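Local coordinates for protein 3-phytase (PDB 2WNH) that probably acts as a histidine acid phosphatase that hydrolyses phosphate esters of phytate (inositol hexakisphosphate), starting at the 3-position, at residues Tyr61-Gly72 against Ala103-Pro114; Leu130-Thr141 against Tyr257-Leu266. The protein carries 3 engineered substitutions. All blocks are in the same frame, centred on the assembly; numbering follows the deposited sequence.

Contact 1 of 2, residues Tyr61-Gly72 against Ala103-Pro114; sequences YAAVVNKGREEG and ATAQALVDGAFP
Gly68 and Gly111 meet backbone to backbone, allowing helix 58-77 and helix 99-112 to pack closely in the alpha/beta domain of this histidine phosphatase. The two axes come within 6.5 Å and cross at -44°. Main chain of the partner helix fills the hollows left by the glycines: Leu108 O sits over Gly68 CA and Val65 O over Gly111 CA, each pair 3.7 Å apart. Gly68 O reaches Ala112 CA at 3.2 Å in a CA-H...O contact, and Gly72 continues the smooth strip beside Ala112.

Away from this glycine seam, side chains act as the bumps. Leu108 is a knob in a hole of helix 58-77 formed by Val64, Lys67, Gly68 and Glu71; its CG presses on Val64 CG1 at 3.5 Å, tighter than usual for two carbons. The outer part of Lys67, CD and NZ, passes Leu108 CD2, and its ammonium joins Glu71 and Glu21 in salt bridges. Leu108 also packs on Leu286 of strand 284-289, so this side of the contact settles against the central sheet.

In the other direction, Tyr61 fills a hole among Ala103, Gln106, Ala107 and Asp110. With CG anti to the backbone N (chi1 -166°), its ring is swung over Ala107, whose CB stands 3.5 Å from the ring centroid and almost on the normal, a CH-pi contact. The same methyl touches Val64 CG1 at 3.6 Å, so one small bump serves two larger neighbours. Beyond the ring, His59 of the second subunit also bonds to Asp110 OD2 and its Asn221 to OD1, placing this end of the contact at a subunit interface. Ring and carboxylate planes stand steeply to each other as Tyr61 OH donates to the anti side of Asp110 OD2, 26° out of the carboxylate plane, at 2.6 Å.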
loop_
_atom_site.group_PDB
_atom_site.type_symbol
_atom_site.label_atom_id
_atom_site.label_comp_id
_atom_site.label_asym_id
_atom_site.label_seq_id
_atom_site.Cartn_x
_atom_site.Cartn_y
_atom_site.Cartn_z
ATOM N N TYR B 61 -19.300 -4.179 -13.630
ATOM C CA TYR B 61 -18.598 -4.682 -12.432
ATOM C C TYR B 61 -17.701 -3.573 -11.866
ATOM O O TYR B 61 -17.738 -3.298 -10.659
ATOM C CB TYR B 61 -17.763 -5.902 -12.809
ATOM C CG TYR B 61 -17.261 -6.708 -11.638
ATOM C CD1 TYR B 61 -16.131 -6.305 -10.921
ATOM C CD2 TYR B 61 -17.909 -7.893 -11.251
ATOM C CE1 TYR B 61 -15.657 -7.062 -9.852
ATOM C CE2 TYR B 61 -17.442 -8.657 -10.156
ATOM C CZ TYR B 61 -16.302 -8.221 -9.481
ATOM O OH TYR B 61 -15.833 -8.931 -8.408
ATOM N N ALA B 62 -16.899 -2.938 -12.731
ATOM C CA ALA B 62 -15.994 -1.861 -12.298
ATOM C C ALA B 62 -16.720 -0.716 -11.604
ATOM O O ALA B 62 -16.270 -0.239 -10.583
ATOM C CB ALA B 62 -15.164 -1.338 -13.466
ATOM N N ALA B 63 -17.860 -0.285 -12.151
ATOM C CA ALA B 63 -18.637 0.778 -11.519
ATOM C C ALA B 63 -19.173 0.372 -10.148
ATOM O O ALA B 63 -19.195 1.184 -9.228
ATOM C CB ALA B 63 -19.782 1.210 -12.427
ATOM N N VAL B 64 -19.590 -0.890 -10.029
ATOM C CA VAL B 64 -20.086 -1.415 -8.746
ATOM C C VAL B 64 -18.935 -1.516 -7.728
ATOM O O VAL B 64 -19.095 -1.113 -6.566
ATOM C CB VAL B 64 -20.876 -2.734 -8.912
ATOM C CG1 VAL B 64 -21.241 -3.312 -7.536
ATOM C CG2 VAL B 64 -22.183 -2.460 -9.675
ATOM N N VAL B 65 -17.764 -2.001 -8.163
ATOM C CA VAL B 65 -16.589 -1.981 -7.281
ATOM C C VAL B 65 -16.323 -0.578 -6.729
ATOM O O VAL B 65 -16.024 -0.426 -5.519
ATOM C CB VAL B 65 -15.304 -2.520 -7.996
ATOM C CG1 VAL B 65 -13.994 -2.231 -7.161
ATOM C CG2 VAL B 65 -15.421 -4.046 -8.280
ATOM N N ASN B 66 -16.426 0.443 -7.587
ATOM C CA ASN B 66 -16.143 1.836 -7.144
ATOM C C ASN B 66 -17.079 2.259 -6.010
ATOM O O ASN B 66 -16.660 2.810 -4.989
ATOM C CB ASN B 66 -16.279 2.841 -8.293
ATOM C CG ASN B 66 -15.162 2.730 -9.344
ATOM O OD1 ASN B 66 -15.336 3.182 -10.475
ATOM N ND2 ASN B 66 -14.046 2.151 -8.984
ATOM N N LYS B 67 -18.359 1.971 -6.177
ATOM C CA LYS B 67 -19.332 2.269 -5.129
ATOM C C LYS B 67 -19.055 1.444 -3.849
ATOM O O LYS B 67 -19.050 2.008 -2.743
ATOM C CB LYS B 67 -20.745 2.031 -5.694
ATOM C CG LYS B 67 -21.910 2.393 -4.744
ATOM C CD LYS B 67 -22.279 1.201 -3.915
ATOM C CE LYS B 67 -23.573 1.433 -3.138
ATOM N NZ LYS B 67 -23.913 0.091 -2.520
ATOM N N GLY B 68 -18.809 0.137 -3.999
ATOM C CA GLY B 68 -18.518 -0.742 -2.860
ATOM C C GLY B 68 -17.268 -0.284 -2.089
ATOM O O GLY B 68 -17.226 -0.342 -0.857
ATOM N N ARG B 69 -16.257 0.160 -2.810
ATOM C CA ARG B 69 -14.999 0.588 -2.172
ATOM C C ARG B 69 -15.227 1.806 -1.294
ATOM O O ARG B 69 -14.823 1.824 -0.123
ATOM C CB ARG B 69 -13.927 0.919 -3.220
ATOM C CG ARG B 69 -12.610 1.422 -2.598
ATOM C CD ARG B 69 -11.554 1.814 -3.636
ATOM N NE ARG B 69 -11.318 0.835 -4.713
ATOM C CZ ARG B 69 -11.167 -0.479 -4.559
ATOM N NH1 ARG B 69 -11.285 -1.055 -3.360
ATOM N NH2 ARG B 69 -10.944 -1.235 -5.634
ATOM N N GLU B 70 -15.914 2.808 -1.835
ATOM C CA GLU B 70 -16.186 4.019 -1.046
ATOM C C GLU B 70 -17.116 3.694 0.140
ATOM O O GLU B 70 -16.935 4.229 1.233
ATOM C CB GLU B 70 -16.745 5.115 -1.947
ATOM C CG GLU B 70 -15.800 5.506 -3.093
ATOM C CD GLU B 70 -14.451 6.058 -2.624
ATOM O OE1 GLU B 70 -14.400 6.728 -1.563
ATOM O OE2 GLU B 70 -13.444 5.842 -3.335
ATOM N N GLU B 71 -18.069 2.786 -0.076
ATOM C CA GLU B 71 -19.001 2.350 0.965
ATOM C C GLU B 71 -18.277 1.638 2.109
ATOM O O GLU B 71 -18.554 1.892 3.297
ATOM C CB GLU B 71 -20.054 1.414 0.356
ATOM C CG GLU B 71 -21.226 1.168 1.280
ATOM C CD GLU B 71 -22.302 0.302 0.654
ATOM O OE1 GLU B 71 -22.093 -0.229 -0.458
ATOM O OE2 GLU B 71 -23.340 0.127 1.331
ATOM N N GLY B 72 -17.368 0.720 1.770
ATOM C CA GLY B 72 -16.618 0.023 2.819
ATOM C C GLY B 72 -15.776 1.003 3.636
ATOM O O GLY B 72 -15.700 0.903 4.879
ATOM N N ALA B 103 -22.975 -11.561 -9.751
ATOM C CA ALA B 103 -21.711 -10.891 -10.068
ATOM C C ALA B 103 -21.687 -9.484 -9.437
ATOM O O ALA B 103 -20.639 -9.027 -8.981
ATOM C CB ALA B 103 -21.507 -10.819 -11.572
ATOM N N THR B 104 -22.830 -8.817 -9.390
ATOM C CA THR B 104 -22.929 -7.504 -8.743
ATOM C C THR B 104 -22.627 -7.601 -7.233
ATOM O O THR B 104 -21.876 -6.772 -6.658
ATOM C CB THR B 104 -24.329 -6.883 -8.957
ATOM O OG1 THR B 104 -24.492 -6.600 -10.352
ATOM C CG2 THR B 104 -24.488 -5.601 -8.150
ATOM N N ALA B 105 -23.195 -8.621 -6.600
ATOM C CA ALA B 105 -22.916 -8.887 -5.185
ATOM C C ALA B 105 -21.412 -9.124 -4.967
ATOM O O ALA B 105 -20.846 -8.585 -4.022
ATOM C CB ALA B 105 -23.730 -10.078 -4.713
ATOM N N GLN B 106 -20.788 -9.949 -5.810
ATOM C CA GLN B 106 -19.324 -10.120 -5.750
ATOM C C GLN B 106 -18.581 -8.785 -5.888
ATOM O O GLN B 106 -17.677 -8.499 -5.092
ATOM C CB GLN B 106 -18.850 -11.108 -6.825
ATOM C CG GLN B 106 -19.338 -12.548 -6.583
ATOM C CD GLN B 106 -18.902 -13.463 -7.691
ATOM O OE1 GLN B 106 -18.516 -14.629 -7.462
ATOM N NE2 GLN B 106 -18.937 -12.948 -8.897
ATOM N N ALA B 107 -18.982 -7.964 -6.860
ATOM C CA ALA B 107 -18.345 -6.652 -7.076
ATOM C C ALA B 107 -18.421 -5.754 -5.850
ATOM O O ALA B 107 -17.435 -5.070 -5.524
ATOM C CB ALA B 107 -18.932 -5.946 -8.312
ATOM N N LEU B 108 -19.563 -5.745 -5.155
ATOM C CA LEU B 108 -19.707 -4.863 -3.999
ATOM C C LEU B 108 -18.748 -5.237 -2.885
ATOM O O LEU B 108 -18.126 -4.337 -2.324
ATOM C CB LEU B 108 -21.134 -4.908 -3.430
ATOM C CG LEU B 108 -22.116 -4.087 -4.278
ATOM C CD1 LEU B 108 -23.598 -4.371 -3.933
ATOM C CD2 LEU B 108 -21.864 -2.571 -4.132
ATOM N N VAL B 109 -18.600 -6.538 -2.601
ATOM C CA VAL B 109 -17.695 -6.953 -1.502
ATOM C C VAL B 109 -16.221 -6.961 -1.936
ATOM O O VAL B 109 -15.322 -6.738 -1.115
ATOM C CB VAL B 109 -18.130 -8.274 -0.816
ATOM C CG1 VAL B 109 -19.399 -8.039 -0.007
ATOM C CG2 VAL B 109 -18.330 -9.397 -1.854
ATOM N N ASP B 110 -15.988 -7.200 -3.230
ATOM C CA ASP B 110 -14.661 -7.033 -3.870
ATOM C C ASP B 110 -14.126 -5.607 -3.623
ATOM O O ASP B 110 -12.971 -5.425 -3.241
ATOM C CB ASP B 110 -14.826 -7.294 -5.390
ATOM C CG ASP B 110 -13.527 -7.720 -6.097
ATOM O OD1 ASP B 110 -12.437 -7.824 -5.491
ATOM O OD2 ASP B 110 -13.623 -7.971 -7.320
ATOM N N GLY B 111 -14.987 -4.603 -3.790
ATOM C CA GLY B 111 -14.634 -3.208 -3.528
ATOM C C GLY B 111 -14.557 -2.886 -2.041
ATOM O O GLY B 111 -13.603 -2.242 -1.560
ATOM N N ALA B 112 -15.577 -3.315 -1.305
ATOM C CA ALA B 112 -15.696 -2.935 0.121
ATOM C C ALA B 112 -14.609 -3.544 0.985
ATOM O O ALA B 112 -14.218 -2.926 1.968
ATOM C CB ALA B 112 -17.088 -3.287 0.683
ATOM N N PHE B 113 -14.133 -4.745 0.625
ATOM C CA PHE B 113 -13.131 -5.474 1.417
ATOM C C PHE B 113 -12.003 -5.935 0.506
ATOM O O PHE B 113 -11.952 -7.103 0.113
ATOM C CB PHE B 113 -13.814 -6.674 2.095
ATOM C CG PHE B 113 -15.033 -6.285 2.907
ATOM C CD1 PHE B 113 -14.884 -5.660 4.152
ATOM C CD2 PHE B 113 -16.317 -6.525 2.421
ATOM C CE1 PHE B 113 -16.013 -5.290 4.913
ATOM C CE2 PHE B 113 -17.452 -6.157 3.146
ATOM C CZ PHE B 113 -17.319 -5.553 4.397
ATOM N N PRO B 114 -11.129 -4.997 0.109
ATOM C CA PRO B 114 -10.119 -5.293 -0.936
ATOM C C PRO B 114 -9.270 -6.541 -0.646
ATOM O O PRO B 114 -8.647 -6.645 0.411
ATOM C CB PRO B 114 -9.260 -4.029 -0.962
ATOM C CG PRO B 114 -10.245 -2.921 -0.522
ATOM C CD PRO B 114 -11.041 -3.607 0.583
HETATM O O HOH W 1 -10.908 -3.526 -4.052
HETATM O O HOH W 2 -13.031 -0.296 0.532
#

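Contact 2 of 2, residues Leu130-Thr141 against Tyr257-Leu266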
loop_
_atom_site.group_PDB
_atom_site.type_symbol
_atom_site.label_atom_id
_atom_site.label_comp_id
_atom_site.label_asym_id
_atom_site.label_seq_id
_atom_site.Cartn_x
_atom_site.Cartn_y
_atom_site.Cartn_z
ATOM N N LEU B 130 -37.619 -14.181 -1.833
ATOM C CA LEU B 130 -37.580 -12.741 -1.617
ATOM C C LEU B 130 -37.656 -11.962 -2.926
ATOM O O LEU B 130 -38.080 -10.815 -2.928
ATOM C CB LEU B 130 -36.268 -12.356 -0.938
ATOM C CG LEU B 130 -36.055 -12.772 0.517
ATOM C CD1 LEU B 130 -34.596 -12.488 0.876
ATOM C CD2 LEU B 130 -37.028 -12.010 1.447
ATOM N N PHE B 131 -37.227 -12.591 -4.019
ATOM C CA PHE B 131 -36.997 -11.890 -5.281
ATOM C C PHE B 131 -37.861 -12.349 -6.472
ATOM O O PHE B 131 -38.478 -11.525 -7.136
ATOM C CB PHE B 131 -35.510 -11.971 -5.654
ATOM C CG PHE B 131 -34.568 -11.541 -4.548
ATOM C CD1 PHE B 131 -34.701 -10.308 -3.911
ATOM C CD2 PHE B 131 -33.513 -12.378 -4.175
ATOM C CE1 PHE B 131 -33.809 -9.929 -2.896
ATOM C CE2 PHE B 131 -32.608 -11.990 -3.192
ATOM C CZ PHE B 131 -32.763 -10.784 -2.542
ATOM N N GLN B 132 -37.880 -13.657 -6.734
ATOM C CA GLN B 132 -38.694 -14.255 -7.806
ATOM C C GLN B 132 -40.063 -14.576 -7.222
ATOM O O GLN B 132 -40.487 -15.733 -7.182
ATOM C CB GLN B 132 -38.017 -15.525 -8.342
ATOM C CG GLN B 132 -36.826 -15.247 -9.264
ATOM C CD GLN B 132 -35.588 -14.720 -8.528
ATOM O OE1 GLN B 132 -35.198 -15.271 -7.502
ATOM N NE2 GLN B 132 -34.977 -13.646 -9.053
ATOM N N THR B 133 -40.735 -13.532 -6.751
ATOM C CA THR B 133 -41.991 -13.679 -6.009
ATOM C C THR B 133 -43.159 -14.154 -6.891
ATOM O O THR B 133 -44.160 -14.679 -6.394
ATOM C CB THR B 133 -42.361 -12.371 -5.279
ATOM O OG1 THR B 133 -42.362 -11.279 -6.213
ATOM C CG2 THR B 133 -41.368 -12.097 -4.167
ATOM N N ASP B 134 -43.006 -14.014 -8.202
ATOM C CA ASP B 134 -44.011 -14.534 -9.123
ATOM C C ASP B 134 -43.935 -16.058 -9.244
ATOM O O ASP B 134 -44.749 -16.683 -9.930
ATOM C CB ASP B 134 -43.924 -13.825 -10.483
ATOM C CG ASP B 134 -42.544 -13.936 -11.135
ATOM O OD1 ASP B 134 -41.560 -14.334 -10.466
ATOM O OD2 ASP B 134 -42.445 -13.615 -12.340
ATOM N N LYS B 135 -42.980 -16.667 -8.545
ATOM C CA LYS B 135 -42.796 -18.119 -8.611
ATOM C C LYS B 135 -43.297 -18.854 -7.358
ATOM O O LYS B 135 -43.104 -20.061 -7.243
ATOM C CB LYS B 135 -41.314 -18.478 -8.872
ATOM C CG LYS B 135 -40.685 -17.839 -10.115
ATOM C CD LYS B 135 -41.431 -18.197 -11.407
ATOM C CE LYS B 135 -40.996 -17.303 -12.561
ATOM N NZ LYS B 135 -41.889 -17.482 -13.752
ATOM N N PHE B 136 -43.921 -18.135 -6.429
ATOM C CA PHE B 136 -44.375 -18.727 -5.172
ATOM C C PHE B 136 -45.836 -18.372 -4.908
ATOM O O PHE B 136 -46.248 -17.218 -5.090
ATOM C CB PHE B 136 -43.477 -18.262 -4.009
ATOM C CG PHE B 136 -42.037 -18.693 -4.149
ATOM C CD1 PHE B 136 -41.130 -17.903 -4.856
ATOM C CD2 PHE B 136 -41.598 -19.899 -3.592
ATOM C CE1 PHE B 136 -39.804 -18.298 -5.010
ATOM C CE2 PHE B 136 -40.263 -20.304 -3.723
ATOM C CZ PHE B 136 -39.364 -19.499 -4.445
ATOM N N ALA B 137 -46.616 -19.362 -4.471
ATOM C CA ALA B 137 -48.074 -19.189 -4.306
ATOM C C ALA B 137 -48.497 -17.971 -3.489
ATOM O O ALA B 137 -49.422 -17.255 -3.883
ATOM C CB ALA B 137 -48.718 -20.479 -3.728
ATOM N N ALA B 138 -47.820 -17.712 -2.368
ATOM C CA ALA B 138 -48.237 -16.624 -1.470
ATOM C C ALA B 138 -48.043 -15.233 -2.047
ATOM O O ALA B 138 -48.667 -14.272 -1.591
ATOM C CB ALA B 138 -47.544 -16.734 -0.102
ATOM N N THR B 139 -47.177 -15.129 -3.053
ATOM C CA THR B 139 -46.721 -13.828 -3.510
ATOM C C THR B 139 -47.037 -13.570 -4.999
ATOM O O THR B 139 -46.595 -12.567 -5.576
ATOM C CB THR B 139 -45.198 -13.647 -3.173
ATOM O OG1 THR B 139 -44.451 -14.746 -3.715
ATOM C CG2 THR B 139 -44.983 -13.616 -1.665
ATOM N N GLN B 140 -47.811 -14.464 -5.617
ATOM C CA GLN B 140 -48.210 -14.283 -7.010
ATOM C C GLN B 140 -49.427 -13.390 -7.108
ATOM O O GLN B 140 -50.330 -13.480 -6.271
ATOM C CB GLN B 140 -48.553 -15.631 -7.640
ATOM C CG GLN B 140 -47.342 -16.414 -8.063
ATOM C CD GLN B 140 -47.652 -17.872 -8.276
ATOM O OE1 GLN B 140 -48.668 -18.383 -7.796
ATOM N NE2 GLN B 140 -46.774 -18.560 -8.993
ATOM N N THR B 141 -49.465 -12.547 -8.136
ATOM C CA THR B 141 -50.663 -11.738 -8.413
ATOM C C THR B 141 -51.743 -12.606 -9.062
ATOM O O THR B 141 -51.444 -13.652 -9.662
ATOM C CB THR B 141 -50.356 -10.591 -9.379
ATOM O OG1 THR B 141 -49.734 -11.120 -10.553
ATOM C CG2 THR B 141 -49.426 -9.541 -8.729
ATOM N N TYR B 257 -51.488 -2.601 -5.863
ATOM C CA TYR B 257 -51.841 -4.020 -5.820
ATOM C C TYR B 257 -50.640 -4.928 -6.109
ATOM O O TYR B 257 -50.356 -5.900 -5.352
ATOM C CB TYR B 257 -53.013 -4.364 -6.791
ATOM C CG TYR B 257 -53.210 -5.876 -6.916
ATOM C CD1 TYR B 257 -53.844 -6.605 -5.905
ATOM C CD2 TYR B 257 -52.734 -6.577 -8.017
ATOM C CE1 TYR B 257 -53.977 -7.976 -5.988
ATOM C CE2 TYR B 257 -52.858 -7.951 -8.102
ATOM C CZ TYR B 257 -53.507 -8.646 -7.083
ATOM O OH TYR B 257 -53.652 -10.011 -7.118
ATOM N N THR B 258 -49.959 -4.636 -7.220
ATOM C CA THR B 258 -48.857 -5.471 -7.694
ATOM C C THR B 258 -47.726 -5.433 -6.665
ATOM O O THR B 258 -47.149 -6.473 -6.332
ATOM C CB THR B 258 -48.348 -4.984 -9.052
ATOM O OG1 THR B 258 -49.401 -5.104 -10.027
ATOM C CG2 THR B 258 -47.127 -5.783 -9.524
ATOM N N ALA B 259 -47.435 -4.232 -6.169
ATOM C CA ALA B 259 -46.349 -4.063 -5.190
ATOM C C ALA B 259 -46.673 -4.807 -3.891
ATOM O O ALA B 259 -45.792 -5.395 -3.261
ATOM C CB ALA B 259 -46.110 -2.594 -4.920
ATOM N N GLN B 260 -47.939 -4.793 -3.490
ATOM C CA GLN B 260 -48.351 -5.510 -2.281
ATOM C C GLN B 260 -48.185 -7.019 -2.440
ATOM O O GLN B 260 -47.647 -7.689 -1.562
ATOM C CB GLN B 260 -49.797 -5.145 -1.917
ATOM C CG GLN B 260 -49.928 -3.772 -1.299
ATOM C CD GLN B 260 -51.363 -3.412 -0.991
ATOM O OE1 GLN B 260 -52.257 -3.623 -1.817
ATOM N NE2 GLN B 260 -51.589 -2.826 0.177
ATOM N N LYS B 261 -48.633 -7.562 -3.572
ATOM C CA LYS B 261 -48.512 -9.001 -3.802
ATOM C C LYS B 261 -47.068 -9.468 -3.948
ATOM O O LYS B 261 -46.677 -10.502 -3.405
ATOM C CB LYS B 261 -49.313 -9.452 -5.041
ATOM C CG LYS B 261 -50.827 -9.432 -4.819
ATOM C CD LYS B 261 -51.278 -10.325 -3.653
ATOM C CE LYS B 261 -50.788 -11.781 -3.770
ATOM N NZ LYS B 261 -51.182 -12.611 -2.586
ATOM N N ARG B 262 -46.279 -8.702 -4.695
ATOM C CA ARG B 262 -44.966 -9.176 -5.102
ATOM C C ARG B 262 -43.778 -8.582 -4.325
ATOM O O ARG B 262 -42.674 -9.098 -4.437
ATOM C CB ARG B 262 -44.781 -8.987 -6.614
ATOM C CG ARG B 262 -45.666 -9.914 -7.482
ATOM C CD ARG B 262 -45.178 -9.940 -8.917
ATOM N NE ARG B 262 -43.891 -10.619 -9.033
ATOM C CZ ARG B 262 -42.912 -10.266 -9.867
ATOM N NH1 ARG B 262 -43.053 -9.216 -10.669
ATOM N NH2 ARG B 262 -41.777 -10.956 -9.877
ATOM N N GLY B 263 -44.013 -7.519 -3.562
ATOM C CA GLY B 263 -42.971 -6.862 -2.777
ATOM C C GLY B 263 -43.108 -6.914 -1.262
ATOM O O GLY B 263 -42.165 -6.554 -0.554
ATOM N N SER B 264 -44.266 -7.335 -0.736
ATOM C CA SER B 264 -44.447 -7.348 0.726
ATOM C C SER B 264 -43.467 -8.255 1.455
ATOM O O SER B 264 -43.010 -7.915 2.539
ATOM C CB SER B 264 -45.879 -7.740 1.118
ATOM O OG SER B 264 -46.791 -6.707 0.773
ATOM N N VAL B 265 -43.157 -9.404 0.863
ATOM C CA VAL B 265 -42.246 -10.372 1.487
ATOM C C VAL B 265 -40.846 -9.757 1.689
ATOM O O VAL B 265 -40.195 -9.985 2.714
ATOM C CB VAL B 265 -42.215 -11.690 0.678
ATOM C CG1 VAL B 265 -41.632 -11.471 -0.725
ATOM C CG2 VAL B 265 -41.508 -12.806 1.431
ATOM N N LEU B 266 -40.431 -8.932 0.728
ATOM C CA LEU B 266 -39.095 -8.336 0.753
ATOM C C LEU B 266 -39.055 -7.145 1.690
ATOM O O LEU B 266 -38.125 -7.000 2.494
ATOM C CB LEU B 266 -38.676 -7.922 -0.673
ATOM C CG LEU B 266 -37.305 -7.249 -0.862
ATOM C CD1 LEU B 266 -36.147 -8.063 -0.221
ATOM C CD2 LEU B 266 -37.047 -7.022 -2.365
HETATM O O HOH W 3 -39.855 -8.646 -4.112
HETATM O O HOH W 4 -50.923 -14.951 -3.970
#
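Thr133 and Arg262 meet where the helix is broken: the carbonyl oxygen of Arg262, which has no bond from the Leu266 amide one turn on, accepts instead from Thr133 OG1, in the carbonyl plane and on a lone pair, at 2.8 Å. A water spans from Leu130 O to this same oxygen, giving it a second donor. At the same kink Lys261 O faces Thr139 O, two acceptors only 3.0 Å apart.

Thr133 OG1 is set between its backbone N and carbonyl carbon (chi1 53°), and this turns the methyl CG2 onto Val265 CG1, 3.5 Å away. Its own carbonyl takes the hydroxyl of Thr139. The loop, which carries an inverse gamma turn centred on Gln132 and a short 3-10 turn at 133-135, docks on kinked helix 256-274 of the histidine phosphatase fold, with Leu130 and Phe131 resting on Leu266 at one end. Arg262 folds back over the loop: NE gives Thr133 OG1 a weak bond, and NH2 forms a long salt bridge with Asp134 OD1 (3.4 Å), with OD2 over one face of the guanidinium and the two planes 34° apart.

At the far end Thr141 CG2 touches both Lys261 CB (3.7 Å) and Tyr257 CE2. Lys261 NZ, also bonded to Ser396, donates to Ala138 O from above the carbonyl plane at 3.2 Å and to a water shared by Ala137 O and Gln140 O.

Overall arrangement
The two contacts follow one another along the chain: contact 1 closes just past the end of helix 99-112, and the connection that follows leads into the loop of contact 2, whose partner helix 256-274 comes more than a hundred residues later. Their centres lie 28 Å apart and their nearest atoms about 9 Å, without touching. Strand 284-289 of the mixed sheet links them. In contact 1 Leu108 packs on Leu286 and Thr104 on Val288, whereas in contact 2 Leu266 packs on Leu287 and Phe131 on Ala289; this alternation is consistent with helices covering both faces of the sheet. Contact 1 also borders the second subunit, while contact 2 touches no other chain of the assembly.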